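Local coordinates for protein insect group II chitinase (Ostrinia furnacalis, PDB 5Y2A) that probably hydrolyses internal beta-1,4 linkages of chitin, as the second catalytic domain of an insect family 18 chitinase, at residues 252-257 with 264-269; 258-263 with 309-314. All coordinates share one frame; numbering follows the deposited sequence.

Interactions 1 and 2 share one hairpin near the edge of the family 18 domain: residues 252-257 and 264-269 are its two arms, and 258-263 is the loop that joins them and bends over strand 309-312. Interaction 1 (252-257 with 264-269) is partly buried and rests on backbone and serine hydrogen bonds. Interaction 2 (258-263 with 309-314) lies at the surface and relies on a tyrosine ring and a bridging water. Their centres are about 8 Å apart, and two probable hydrogen bonds couple them: Tyr267 OH to Asp314 OD2 (2.6 Å) and Val254 N to Asp314 O (2.7 Å). Both also touch the second subunit.

Interaction 1: 252-257 with 264-269; sequences FSVVEG and APTYAG
Ser253 meets the arm 264-269 through backbone and side chain alike. Its hydroxyl OG donates to Gly269 O over 2.8 Å, arriving from above the carbonyl plane, while Ser253 N donates to Ala268 O (2.9 Å, 173° at the hydrogen). With chi1 at -61°, OG lies anti to the serine's own carbonyl carbon, on the side from which it reaches Gly269 O. Tyr267 N returns a bond to Ser253 O (3.0 Å), and farther along, Val255 N donates to Pro265 O (2.9 Å). A water gives one hydrogen to Ser253 OG and the other to Tyr267 OH. Beyond the two segments, OG also bonds Gln315 and the phenol bonds Asp314.

The Tyr267 ring swings across the arm 252-257. Ser253 CB sits over one face, displaced toward the rim, in a CH-pi contact 3.8 Å from the ring centroid; Val254 O lies in the ring plane at its edge, 3.3 Å from Tyr267 CE2. The methyl CG2 of Thr266 packs obliquely against Phe252, nearest CB at 3.6 Å, and the Phe252 ring meets that of Trp316 almost at right angles. Val254 CG1 reaches the methyl of Ala264, and Val255 CG2 lies against Pro265 and Tyr267.

The arm 264-269 turns a corner at Tyr267 and Ala268, and just beyond it the bond from Ser253 OG to Gly269 O adds to the backbone ladder. Asp314 and the water hold the phenol end of Tyr267, while Ser253 CB over one face and Val254 O at the edge probably limit rotation of the ring.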
loop_
_atom_site.group_PDB
_atom_site.type_symbol
_atom_site.label_atom_id
_atom_site.label_comp_id
_atom_site.label_asym_id
_atom_site.label_seq_id
_atom_site.Cartn_x
_atom_site.Cartn_y
_atom_site.Cartn_z
ATOM N N PHE A 252 1.115 6.352 -13.939
ATOM C CA PHE A 252 0.438 7.588 -13.584
ATOM C C PHE A 252 -0.929 7.630 -14.246
ATOM O O PHE A 252 -1.140 7.052 -15.315
ATOM C CB PHE A 252 1.194 8.844 -14.053
ATOM C CG PHE A 252 2.634 8.932 -13.611
ATOM C CD1 PHE A 252 3.612 8.134 -14.188
ATOM C CD2 PHE A 252 3.019 9.883 -12.679
ATOM C CE1 PHE A 252 4.935 8.248 -13.807
ATOM C CE2 PHE A 252 4.344 10.004 -12.297
ATOM C CZ PHE A 252 5.301 9.188 -12.858
ATOM N N SER A 253 -1.850 8.353 -13.613
ATOM C CA SER A 253 -3.094 8.780 -14.247
ATOM C C SER A 253 -3.000 10.285 -14.494
ATOM O O SER A 253 -2.792 11.051 -13.549
ATOM C CB SER A 253 -4.301 8.432 -13.375
ATOM O OG SER A 253 -4.399 7.021 -13.182
ATOM N N VAL A 254 -3.147 10.706 -15.766
ATOM C CA VAL A 254 -2.846 12.075 -16.187
ATOM C C VAL A 254 -4.109 12.931 -16.143
ATOM O O VAL A 254 -5.193 12.491 -16.546
ATOM C CB VAL A 254 -2.219 12.086 -17.596
ATOM C CG1 VAL A 254 -1.859 13.528 -18.026
ATOM C CG2 VAL A 254 -0.965 11.199 -17.642
ATOM N N VAL A 255 -3.961 14.173 -15.669
ATOM C CA VAL A 255 -5.081 15.109 -15.632
ATOM C C VAL A 255 -5.666 15.279 -17.032
ATOM O O VAL A 255 -4.936 15.376 -18.027
ATOM C CB VAL A 255 -4.621 16.450 -15.037
ATOM C CG1 VAL A 255 -5.667 17.534 -15.255
ATOM C CG2 VAL A 255 -4.302 16.294 -13.555
ATOM N N GLU A 256 -6.997 15.287 -17.116
ATOM C CA GLU A 256 -7.681 15.452 -18.397
ATOM C C GLU A 256 -7.147 16.666 -19.148
ATOM O O GLU A 256 -6.966 17.741 -18.569
ATOM C CB GLU A 256 -9.183 15.621 -18.182
ATOM C CG GLU A 256 -9.987 15.583 -19.476
ATOM C CD GLU A 256 -11.472 15.439 -19.229
ATOM O OE1 GLU A 256 -12.127 16.486 -19.040
ATOM O OE2 GLU A 256 -11.985 14.301 -19.201
ATOM N N GLY A 257 -6.864 16.478 -20.434
ATOM C CA GLY A 257 -6.415 17.559 -21.284
ATOM C C GLY A 257 -4.964 17.957 -21.136
ATOM O O GLY A 257 -4.537 18.915 -21.790
ATOM N N ALA A 264 3.624 16.202 -17.650
ATOM C CA ALA A 264 2.183 16.451 -17.637
ATOM C C ALA A 264 1.632 16.220 -16.235
ATOM O O ALA A 264 1.975 15.213 -15.603
ATOM C CB ALA A 264 1.471 15.537 -18.629
ATOM N N PRO A 265 0.787 17.111 -15.719
ATOM C CA PRO A 265 0.258 16.930 -14.360
ATOM C C PRO A 265 -0.564 15.656 -14.222
ATOM O O PRO A 265 -1.297 15.259 -15.131
ATOM C CB PRO A 265 -0.613 18.180 -14.151
ATOM C CG PRO A 265 -0.028 19.186 -15.076
ATOM C CD PRO A 265 0.394 18.412 -16.287
ATOM N N THR A 266 -0.439 15.021 -13.062
ATOM C CA THR A 266 -1.122 13.770 -12.779
ATOM C C THR A 266 -1.912 13.903 -11.488
ATOM O O THR A 266 -1.625 14.756 -10.644
ATOM C CB THR A 266 -0.131 12.602 -12.671
ATOM O OG1 THR A 266 0.821 12.885 -11.644
ATOM C CG2 THR A 266 0.601 12.414 -13.995
ATOM N N TYR A 267 -2.918 13.041 -11.340
ATOM C CA TYR A 267 -3.780 13.059 -10.171
ATOM C C TYR A 267 -3.748 11.775 -9.352
ATOM O O TYR A 267 -4.318 11.751 -8.255
ATOM C CB TYR A 267 -5.230 13.356 -10.589
ATOM C CG TYR A 267 -5.860 12.283 -11.453
ATOM C CD1 TYR A 267 -6.517 11.201 -10.883
ATOM C CD2 TYR A 267 -5.802 12.354 -12.839
ATOM C CE1 TYR A 267 -7.088 10.220 -11.658
ATOM C CE2 TYR A 267 -6.384 11.373 -13.632
ATOM C CZ TYR A 267 -7.027 10.310 -13.034
ATOM O OH TYR A 267 -7.603 9.322 -13.811
ATOM N N ALA A 268 -3.105 10.716 -9.840
ATOM C CA ALA A 268 -3.048 9.451 -9.117
ATOM C C ALA A 268 -1.982 8.579 -9.764
ATOM O O ALA A 268 -1.461 8.895 -10.834
ATOM C CB ALA A 268 -4.402 8.737 -9.130
ATOM N N GLY A 269 -1.653 7.482 -9.097
ATOM C CA GLY A 269 -0.931 6.425 -9.769
ATOM C C GLY A 269 -1.799 5.802 -10.848
ATOM O O GLY A 269 -3.012 6.005 -10.914
HETATM O O HOH W 1 -7.110 6.470 -12.507
#

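Interaction 2: 258-263 with 309-314; sequences AGTGLG and YATHDD
The carbonyl oxygen Thr260 O is approached by several groups. A water donates a weak bond to it at 3.0 Å, Trp316 NE1 donates from strand 315-318, and the ring of Tyr309 stands close by, with CE2 3.1 Å from Thr260 O. The same water joins the side chains of both segments: it lies 2.8 Å from Thr260 OG1 and 2.8 Å from Tyr309 OH, near the plane of the tyrosine ring. It thus links the phenol to the threonine hydroxyl and, more weakly, to Thr260 O.

Tyr309 carries the contact from the strand. A chi1 of 59° sets CG between its backbone N and carbonyl carbon, and the ring rises from the strand toward the loop. Thr260 O approaches it obliquely on the CE2 side, whereas Leu262 packs by its branch carbon CG, 4.1 Å from Tyr309 CE1. The leucine and the ring cross at a slant, and Gly261 CA passes 3.8 Å from Tyr309 OH. The loop therefore reaches both sides of the phenol's long axis. Beside the tyrosine, the methyl Thr311 CG2 meets Thr260 CB at 4.1 Å and also lies at the edge of the Tyr309 ring, while the hydroxyl of Thr311 is taken by His299.

The loop between strands 241-254 and 266-269 rests in this way on strand 309-312, which runs antiparallel to both 297-299 and 315-318. Tyr309 stacks with His299 from the first of these neighbours and with Trp316 from the second. These strands come between barrel strands 241-254 and 339-343, consistent with the chitinase insertion domain of family 18 enzymes. Beyond the strand's end, Asp314 forms a salt bridge with Lys44 of the second subunit, and Glu45 of that subunit hydrogen-bonds His312.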
loop_
_atom_site.group_PDB
_atom_site.type_symbol
_atom_site.label_atom_id
_atom_site.label_comp_id
_atom_site.label_asym_id
_atom_site.label_seq_id
_atom_site.Cartn_x
_atom_site.Cartn_y
_atom_site.Cartn_z
ATOM N N ALA A 258 -4.182 17.256 -20.319
ATOM C CA ALA A 258 -2.787 17.625 -20.112
ATOM C C ALA A 258 -1.841 17.017 -21.139
ATOM O O ALA A 258 -0.646 17.328 -21.112
ATOM C CB ALA A 258 -2.334 17.227 -18.702
ATOM N N GLY A 259 -2.327 16.162 -22.033
ATOM C CA GLY A 259 -1.462 15.561 -23.026
ATOM C C GLY A 259 -0.732 14.335 -22.505
ATOM O O GLY A 259 -0.986 13.829 -21.411
ATOM N N THR A 260 0.213 13.859 -23.318
ATOM C CA THR A 260 0.954 12.639 -23.012
ATOM C C THR A 260 2.442 12.879 -22.810
ATOM O O THR A 260 3.212 11.914 -22.779
ATOM C CB THR A 260 0.756 11.599 -24.120
ATOM O OG1 THR A 260 1.268 12.114 -25.360
ATOM C CG2 THR A 260 -0.711 11.259 -24.274
ATOM N N GLY A 261 2.881 14.123 -22.685
ATOM C CA GLY A 261 4.294 14.403 -22.605
ATOM C C GLY A 261 4.865 14.213 -21.211
ATOM O O GLY A 261 4.173 13.937 -20.236
ATOM N N LEU A 262 6.184 14.357 -21.142
ATOM C CA LEU A 262 6.867 14.379 -19.857
ATOM C C LEU A 262 6.482 15.649 -19.108
ATOM O O LEU A 262 6.326 16.713 -19.714
ATOM C CB LEU A 262 8.377 14.335 -20.076
ATOM C CG LEU A 262 8.965 13.007 -20.551
ATOM C CD1 LEU A 262 10.374 13.280 -21.034
ATOM C CD2 LEU A 262 8.935 11.922 -19.469
ATOM N N GLY A 263 6.320 15.535 -17.795
ATOM C CA GLY A 263 5.932 16.677 -16.986
ATOM C C GLY A 263 4.454 17.016 -16.991
ATOM O O GLY A 263 4.067 18.027 -16.400
ATOM N N TYR A 309 8.238 5.483 -22.604
ATOM C CA TYR A 309 7.018 5.416 -21.811
ATOM C C TYR A 309 5.870 5.021 -22.734
ATOM O O TYR A 309 5.945 5.169 -23.959
ATOM C CB TYR A 309 6.734 6.728 -21.046
ATOM C CG TYR A 309 6.585 7.983 -21.885
ATOM C CD1 TYR A 309 7.683 8.783 -22.174
ATOM C CD2 TYR A 309 5.340 8.385 -22.356
ATOM C CE1 TYR A 309 7.547 9.949 -22.935
ATOM C CE2 TYR A 309 5.194 9.545 -23.112
ATOM C CZ TYR A 309 6.303 10.319 -23.400
ATOM O OH TYR A 309 6.175 11.470 -24.152
ATOM N N ALA A 310 4.825 4.457 -22.138
ATOM C CA ALA A 310 3.691 3.955 -22.884
ATOM C C ALA A 310 2.419 4.612 -22.372
ATOM O O ALA A 310 2.297 4.900 -21.175
ATOM C CB ALA A 310 3.588 2.426 -22.793
ATOM N N THR A 311 1.466 4.841 -23.274
ATOM C CA THR A 311 0.275 5.599 -22.933
ATOM C C THR A 311 -0.978 4.956 -23.523
ATOM O O THR A 311 -0.933 4.288 -24.556
ATOM C CB THR A 311 0.341 7.048 -23.431
ATOM O OG1 THR A 311 0.456 7.045 -24.859
ATOM C CG2 THR A 311 1.521 7.796 -22.798
ATOM N N HIS A 312 -2.097 5.187 -22.833
ATOM C CA HIS A 312 -3.430 4.798 -23.257
ATOM C C HIS A 312 -4.420 5.569 -22.405
ATOM O O HIS A 312 -4.341 5.525 -21.177
ATOM C CB HIS A 312 -3.654 3.287 -23.098
ATOM C CG HIS A 312 -4.997 2.821 -23.556
ATOM N ND1 HIS A 312 -5.301 2.587 -24.882
ATOM C CD2 HIS A 312 -6.126 2.551 -22.855
ATOM C CE1 HIS A 312 -6.557 2.184 -24.979
ATOM N NE2 HIS A 312 -7.081 2.156 -23.765
ATOM N N ASP A 313 -5.366 6.256 -23.063
ATOM C CA ASP A 313 -6.313 7.158 -22.391
ATOM C C ASP A 313 -5.484 8.076 -21.487
ATOM O O ASP A 313 -4.490 8.646 -21.962
ATOM C CB ASP A 313 -7.389 6.352 -21.694
ATOM C CG ASP A 313 -8.499 7.222 -21.150
ATOM O OD1 ASP A 313 -9.355 7.681 -21.934
ATOM O OD2 ASP A 313 -8.476 7.509 -19.936
ATOM N N ASP A 314 -5.812 8.208 -20.193
ATOM C CA ASP A 314 -5.035 9.020 -19.285
ATOM C C ASP A 314 -3.978 8.219 -18.516
ATOM O O ASP A 314 -3.418 8.725 -17.532
ATOM C CB ASP A 314 -5.955 9.789 -18.307
ATOM C CG ASP A 314 -6.672 8.882 -17.313
ATOM O OD1 ASP A 314 -6.559 7.641 -17.375
ATOM O OD2 ASP A 314 -7.380 9.428 -16.442
HETATM O O HOH W 2 4.020 12.269 -25.674
#